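Local structure of PppA (Pseudomonas aeruginosa, 6JKV) at residues W57-D61 and L211-G215; R97-A101 and L194-E198. The protein probably acts as a manganese-dependent PP2C-type serine/threonine phosphatase and is a key regulatory component of the type VI secretion system. All coordinates share one frame; numbering follows the deposited sequence.

Contacts 1 and 2 belong to successive layers of the PP2C fold, in which two antiparallel sheets are sandwiched between helices. Contact 1 joins the sheets face to face, strand 56-63 of one against strand 208-212 of the other, with the centre of the contact about 3 Å from that of the chain. In contact 2, helix 89-114 packs against the run into strand 197-202, the edge strand of the sheet that also holds 56-63. The segments come in the order 57-61, 97-101, 194-198, 211-215, so the chain closes contact 2 before it completes contact 1. Their centres lie about 16 Å apart and their nearest atoms about 7 Å: a buried metal-bearing core and its outer helical cover.

Contact 1 of 2, residues W57-D61 and L211-G215; sequences WVVAD and LCSDG
Leu211 opens the contact by laying its side chain on segment 57-61 of strand 56-63: Leu211 CD2 sits 3.3 Å from the backbone O of Trp57, while Leu211 CB packs 3.7 Å from CG2 of Val59. With CG anti to its carbonyl carbon (chi1 -64°), the branch is carried back toward Trp57, whose CB it also meets before the indole turns away to Tyr29 and strand 254-261. Cys212 aims its CB away and offers backbone instead, and the other methyl of Val59, CG1, lies 4.0 Å from Cys212 C. Val59 CG1 also stands 3.9 Å from Ser213 N, so the two branches of one valine cover consecutive residues. No hydrogen bond passes directly between the segments although their directions differ by only 10°; they face each other as members of different sheets. Ser213 brings CB to 4.1 Å from Asp61 OD2, its hydroxyl being engaged by Asp46 and Thr255. At Asp214 the apolar contact gives way to metal chemistry. Asp214 OD1 comes within 2.9 Å of Asp61 OD2, the carboxylate planes 58° apart, and both oxygens bind the same manganese, whose protein ligands include Asp252. A water accepts from Asp214 N at 2.8 Å and also lies within hydrogen-bonding distance of Asp61 OD2, while Lys218 forms a salt bridge with Asp214 OD2. Asp61 uses OD1 for the second manganese, together with Gly62, and therefore bridges the two ions. Such close carboxylate oxygens would be expected to repel, so the metal charge probably pays for their approach, consistent with the binuclear centre of PP2C phosphatases.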
ATOM      1  N   TRP A  57      -4.236  -7.957   0.684  1.00 16.40           N
ATOM      2  CA  TRP A  57      -2.860  -7.497   0.382  1.00 16.18           C
ATOM      3  C   TRP A  57      -2.719  -6.060   0.861  1.00 15.41           C
ATOM      4  O   TRP A  57      -3.579  -5.239   0.530  1.00 15.80           O
ATOM      5  CB  TRP A  57      -2.562  -7.646  -1.107  1.00 15.77           C
ATOM      6  CG  TRP A  57      -2.806  -9.044  -1.575  1.00 16.20           C
ATOM      7  CD1 TRP A  57      -1.935 -10.089  -1.520  1.00 16.91           C
ATOM      8  CD2 TRP A  57      -4.021  -9.560  -2.140  1.00 16.04           C
ATOM      9  NE1 TRP A  57      -2.520 -11.219  -2.024  1.00 18.19           N
ATOM     10  CE2 TRP A  57      -3.797 -10.919  -2.423  1.00 17.31           C
ATOM     11  CE3 TRP A  57      -5.263  -9.002  -2.446  1.00 17.09           C
ATOM     12  CZ2 TRP A  57      -4.773 -11.729  -3.002  1.00 17.47           C
ATOM     13  CZ3 TRP A  57      -6.228  -9.802  -3.019  1.00 17.57           C
ATOM     14  CH2 TRP A  57      -5.987 -11.147  -3.284  1.00 17.14           C
ATOM     15  N   VAL A  58      -1.673  -5.793   1.633  1.00 15.88           N
ATOM     16  CA  VAL A  58      -1.507  -4.501   2.338  1.00 16.36           C
ATOM     17  C   VAL A  58      -0.064  -4.047   2.152  1.00 15.97           C
ATOM     18  O   VAL A  58       0.842  -4.888   2.252  1.00 17.17           O
ATOM     19  CB  VAL A  58      -1.880  -4.622   3.828  1.00 16.62           C
ATOM     20  CG1 VAL A  58      -1.617  -3.322   4.570  1.00 16.11           C
ATOM     21  CG2 VAL A  58      -3.327  -5.065   4.015  1.00 17.24           C
ATOM     22  N   VAL A  59       0.117  -2.757   1.889  1.00 15.91           N
ATOM     23  CA  VAL A  59       1.416  -2.057   2.043  1.00 16.49           C
ATOM     24  C   VAL A  59       1.188  -0.820   2.917  1.00 16.88           C
ATOM     25  O   VAL A  59       0.220  -0.091   2.670  1.00 16.91           O
ATOM     26  CB  VAL A  59       2.019  -1.696   0.681  1.00 16.27           C
ATOM     27  CG1 VAL A  59       3.246  -0.808   0.839  1.00 16.60           C
ATOM     28  CG2 VAL A  59       2.349  -2.943  -0.127  1.00 17.06           C
ATOM     29  N   ALA A  60       2.054  -0.609   3.908  1.00 17.14           N
ATOM     30  CA  ALA A  60       1.975   0.527   4.851  1.00 17.26           C
ATOM     31  C   ALA A  60       3.342   1.204   4.963  1.00 17.24           C
ATOM     32  O   ALA A  60       4.314   0.521   5.304  1.00 18.21           O
ATOM     33  CB  ALA A  60       1.479   0.044   6.194  1.00 16.78           C
ATOM     34  N   ASP A  61       3.397   2.501   4.675  1.00 17.81           N
ATOM     35  CA  ASP A  61       4.637   3.307   4.761  1.00 18.50           C
ATOM     36  C   ASP A  61       4.642   4.046   6.101  1.00 19.14           C
ATOM     37  O   ASP A  61       3.920   5.046   6.236  1.00 18.84           O
ATOM     38  CB  ASP A  61       4.757   4.275   3.583  1.00 18.55           C
ATOM     39  CG  ASP A  61       6.065   5.049   3.586  1.00 19.26           C
ATOM     40  OD1 ASP A  61       6.750   5.038   4.630  1.00 18.63           O
ATOM     41  OD2 ASP A  61       6.382   5.671   2.554  1.00 18.89           O
ATOM     42  N   LEU A 211       0.709  -2.941  -5.393  1.00 15.35           N
ATOM     43  CA  LEU A 211       0.709  -2.097  -4.180  1.00 15.30           C
ATOM     44  C   LEU A 211       2.164  -1.718  -3.892  1.00 15.73           C
ATOM     45  O   LEU A 211       3.050  -2.615  -3.904  1.00 15.20           O
ATOM     46  CB  LEU A 211       0.099  -2.872  -3.011  1.00 15.28           C
ATOM     47  CG  LEU A 211      -1.374  -3.258  -3.141  1.00 16.07           C
ATOM     48  CD1 LEU A 211      -1.574  -4.493  -4.012  1.00 17.29           C
ATOM     49  CD2 LEU A 211      -1.963  -3.507  -1.757  1.00 17.15           C
ATOM     50  N   CYS A 212       2.427  -0.440  -3.646  1.00 15.88           N
ATOM     51  CA  CYS A 212       3.819   0.003  -3.413  1.00 16.81           C
ATOM     52  C   CYS A 212       3.851   1.231  -2.513  1.00 16.72           C
ATOM     53  O   CYS A 212       2.848   1.969  -2.426  1.00 15.84           O
ATOM     54  CB  CYS A 212       4.553   0.264  -4.727  1.00 17.78           C
ATOM     55  SG  CYS A 212       3.978   1.698  -5.674  1.00 17.12           S
ATOM     56  N   SER A 213       4.979   1.403  -1.837  1.00 15.87           N
ATOM     57  CA  SER A 213       5.310   2.639  -1.111  1.00 16.77           C
ATOM     58  C   SER A 213       5.914   3.616  -2.113  1.00 17.36           C
ATOM     59  O   SER A 213       6.308   3.176  -3.215  1.00 16.94           O
ATOM     60  CB  SER A 213       6.222   2.370   0.047  1.00 17.39           C
ATOM     61  OG  SER A 213       7.487   1.886  -0.385  1.00 18.40           O
ATOM     62  N   ASP A 214       5.981   4.891  -1.740  1.00 19.35           N
ATOM     63  CA  ASP A 214       6.464   5.969  -2.639  1.00 19.60           C
ATOM     64  C   ASP A 214       7.924   5.704  -3.028  1.00 19.94           C
ATOM     65  O   ASP A 214       8.356   6.220  -4.060  1.00 19.84           O
ATOM     66  CB  ASP A 214       6.272   7.348  -2.011  1.00 20.12           C
ATOM     67  CG  ASP A 214       6.979   7.523  -0.678  1.00 20.55           C
ATOM     68  OD1 ASP A 214       7.378   6.498  -0.080  1.00 20.25           O
ATOM     69  OD2 ASP A 214       7.125   8.680  -0.251  1.00 18.89           O
ATOM     70  N   GLY A 215       8.650   4.904  -2.244  1.00 20.21           N
ATOM     71  CA  GLY A 215      10.053   4.557  -2.527  1.00 20.53           C
ATOM     72  C   GLY A 215      10.238   3.930  -3.895  1.00 19.67           C
ATOM     73  O   GLY A 215      11.338   4.104  -4.472  1.00 18.84           O
TER
HETATM   74  O   HOH W   1       4.338   5.580   0.430  1.00 27.04           O

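Contact 2 of 2, residues R97-A101 and L194-E198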
ATOM      1  N   ARG A  97     -12.209  -1.395   7.528  1.00 19.67           N
ATOM      2  CA  ARG A  97     -12.387   0.032   7.903  1.00 20.21           C
ATOM      3  C   ARG A  97     -12.375   0.171   9.427  1.00 21.48           C
ATOM      4  O   ARG A  97     -11.679   1.080   9.937  1.00 21.02           O
ATOM      5  CB  ARG A  97     -13.694   0.603   7.348  1.00 20.56           C
ATOM      6  CG  ARG A  97     -13.643   0.913   5.863  1.00 20.27           C
ATOM      7  CD  ARG A  97     -14.977   1.418   5.372  1.00 20.11           C
ATOM      8  NE  ARG A  97     -14.928   1.988   4.033  1.00 19.60           N
ATOM      9  CZ  ARG A  97     -14.640   3.255   3.748  1.00 20.16           C
ATOM     10  NH1 ARG A  97     -14.338   4.115   4.712  1.00 21.38           N
ATOM     11  NH2 ARG A  97     -14.665   3.666   2.491  1.00 19.11           N
ATOM     12  N   THR A  98     -13.110  -0.693  10.126  1.00 22.04           N
ATOM     13  CA  THR A  98     -13.251  -0.625  11.600  1.00 23.35           C
ATOM     14  C   THR A  98     -11.896  -0.914  12.242  1.00 23.48           C
ATOM     15  O   THR A  98     -11.526  -0.197  13.201  1.00 26.70           O
ATOM     16  CB  THR A  98     -14.323  -1.586  12.127  1.00 23.87           C
ATOM     17  OG1 THR A  98     -15.585  -1.188  11.595  1.00 22.77           O
ATOM     18  CG2 THR A  98     -14.397  -1.579  13.637  1.00 24.82           C
ATOM     19  N   GLY A  99     -11.194  -1.934  11.741  1.00 22.08           N
ATOM     20  CA  GLY A  99      -9.850  -2.289  12.221  1.00 22.28           C
ATOM     21  C   GLY A  99      -8.896  -1.118  12.089  1.00 21.56           C
ATOM     22  O   GLY A  99      -8.109  -0.884  13.018  1.00 21.47           O
ATOM     23  N   LEU A 100      -8.968  -0.402  10.968  1.00 20.35           N
ATOM     24  CA  LEU A 100      -8.084   0.758  10.709  1.00 20.13           C
ATOM     25  C   LEU A 100      -8.452   1.916  11.645  1.00 21.11           C
ATOM     26  O   LEU A 100      -7.519   2.584  12.159  1.00 22.33           O
ATOM     27  CB  LEU A 100      -8.175   1.142   9.231  1.00 19.76           C
ATOM     28  CG  LEU A 100      -7.493   0.146   8.287  1.00 18.76           C
ATOM     29  CD1 LEU A 100      -7.665   0.567   6.841  1.00 17.84           C
ATOM     30  CD2 LEU A 100      -6.020   0.010   8.633  1.00 18.46           C
ATOM     31  N   ALA A 101      -9.745   2.131  11.901  1.00 21.43           N
ATOM     32  CA  ALA A 101     -10.194   3.162  12.866  1.00 22.75           C
ATOM     33  C   ALA A 101      -9.590   2.869  14.248  1.00 23.92           C
ATOM     34  O   ALA A 101      -9.063   3.812  14.883  1.00 22.78           O
ATOM     35  CB  ALA A 101     -11.698   3.230  12.917  1.00 23.77           C
ATOM     36  N   LEU A 194      -9.836   9.161  11.056  1.00 25.06           N
ATOM     37  CA  LEU A 194      -9.147   8.633   9.858  1.00 23.52           C
ATOM     38  C   LEU A 194     -10.185   8.535   8.741  1.00 24.19           C
ATOM     39  O   LEU A 194     -11.211   7.844   8.931  1.00 25.19           O
ATOM     40  CB  LEU A 194      -8.522   7.275  10.169  1.00 22.20           C
ATOM     41  CG  LEU A 194      -8.007   6.499   8.958  1.00 21.06           C
ATOM     42  CD1 LEU A 194      -6.786   7.180   8.361  1.00 20.86           C
ATOM     43  CD2 LEU A 194      -7.688   5.067   9.356  1.00 20.74           C
ATOM     44  N   GLU A 195      -9.954   9.247   7.643  1.00 23.55           N
ATOM     45  CA  GLU A 195     -10.848   9.220   6.466  1.00 24.32           C
ATOM     46  C   GLU A 195     -10.151   8.398   5.386  1.00 22.55           C
ATOM     47  O   GLU A 195      -9.144   8.890   4.843  1.00 23.49           O
ATOM     48  CB  GLU A 195     -11.151  10.635   5.973  1.00 26.16           C
ATOM     49  CG  GLU A 195     -11.489  11.629   7.079  1.00 28.52           C
ATOM     50  CD  GLU A 195     -12.970  11.957   7.203  1.00 31.23           C
ATOM     51  OE1 GLU A 195     -13.347  12.743   8.125  1.00 32.78           O
ATOM     52  OE2 GLU A 195     -13.757  11.423   6.373  1.00 32.83           O
ATOM     53  N   LEU A 196     -10.649   7.188   5.115  1.00 20.78           N
ATOM     54  CA  LEU A 196     -10.094   6.299   4.070  1.00 20.02           C
ATOM     55  C   LEU A 196     -10.763   6.610   2.733  1.00 19.81           C
ATOM     56  O   LEU A 196     -11.989   6.819   2.705  1.00 21.60           O
ATOM     57  CB  LEU A 196     -10.332   4.839   4.450  1.00 18.86           C
ATOM     58  CG  LEU A 196      -9.481   4.295   5.594  1.00 18.44           C
ATOM     59  CD1 LEU A 196     -10.186   3.120   6.252  1.00 17.91           C
ATOM     60  CD2 LEU A 196      -8.105   3.870   5.095  1.00 17.38           C
ATOM     61  N   SER A 197      -9.977   6.634   1.663  1.00 18.60           N
ATOM     62  CA  SER A 197     -10.503   6.647   0.284  1.00 18.39           C
ATOM     63  C   SER A 197     -10.728   5.201  -0.141  1.00 17.91           C
ATOM     64  O   SER A 197      -9.980   4.316   0.318  1.00 16.17           O
ATOM     65  CB  SER A 197      -9.600   7.394  -0.641  1.00 18.54           C
ATOM     66  OG  SER A 197      -9.715   8.793  -0.416  1.00 19.95           O
ATOM     67  N   GLU A 198     -11.757   4.976  -0.953  1.00 18.60           N
ATOM     68  CA  GLU A 198     -12.146   3.629  -1.423  1.00 18.65           C
ATOM     69  C   GLU A 198     -12.374   3.677  -2.933  1.00 18.78           C
ATOM     70  O   GLU A 198     -12.917   4.682  -3.442  1.00 19.20           O
ATOM     71  CB  GLU A 198     -13.400   3.150  -0.697  1.00 19.52           C
ATOM     72  CG  GLU A 198     -13.740   1.695  -0.982  1.00 19.93           C
ATOM     73  CD  GLU A 198     -15.010   1.207  -0.310  1.00 20.50           C
ATOM     74  OE1 GLU A 198     -15.487   1.887   0.604  1.00 20.72           O
ATOM     75  OE2 GLU A 198     -15.530   0.157  -0.728  1.00 21.65           O
TER
HETATM   76  O   HOH W   2     -14.120   6.135   1.279  1.00 23.59           O
HETATM   77  O   HOH W   3     -13.101   6.674   6.262  1.00 31.23           O
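Arg97 and Glu198 supply the charged part of this contact, a salt bridge in which Arg97 NH2 donates to Glu198 OE1 at 2.7 Å. The bond is nearly straight, with an N-H...O angle of 173°. OE1 lies at the guanidinium edge, close to its plane, and receives the proton on the anti side of a carboxylate whose plane is turned 54° from the guanidinium. Arg97 is extended from CG to NE; in Glu198, CG anti to the backbone N (chi1 -172°) and an extended chain beyond it carry the carboxylate out to the guanidinium, and the two side chains meet at about a right angle.

Water extends the grip of the same guanidinium to the backbone. One molecule accepts from Arg97 NH2 and donates to Leu196 O at 2.7 Å; NH2 thus serves the carboxylate directly and the Leu196 carbonyl through water. A second accepts from Leu196 N at 2.8 Å, with weak bonds to Arg97 NH1 and Leu194 O. Both water oxygens lie in the guanidinium plane, at its edge.

Apolar contact is carried by three leucines. Leu100 CD1 presses against Leu196 CD1 at 3.6 Å, with CD2 of Leu196 close behind, the side chains crossing at about a right angle. Leu194 CD2 lies 4.0 Å from Leu100 CB and 3.7 Å from Leu100 O.

Leu100 and Leu196 also reach Leu123 of strand 120-129, so the leucine cluster continues onto the sheet. Arg97 and Glu198 both touch Leu136 of strand 132-138, and Glu198 returns to Val93 one turn earlier in helix 89-114. The charged pair lies at the exposed rim and Leu100 is buried, where the helix packs beside the start of strand 197-202, outermost of its sheet in this chain.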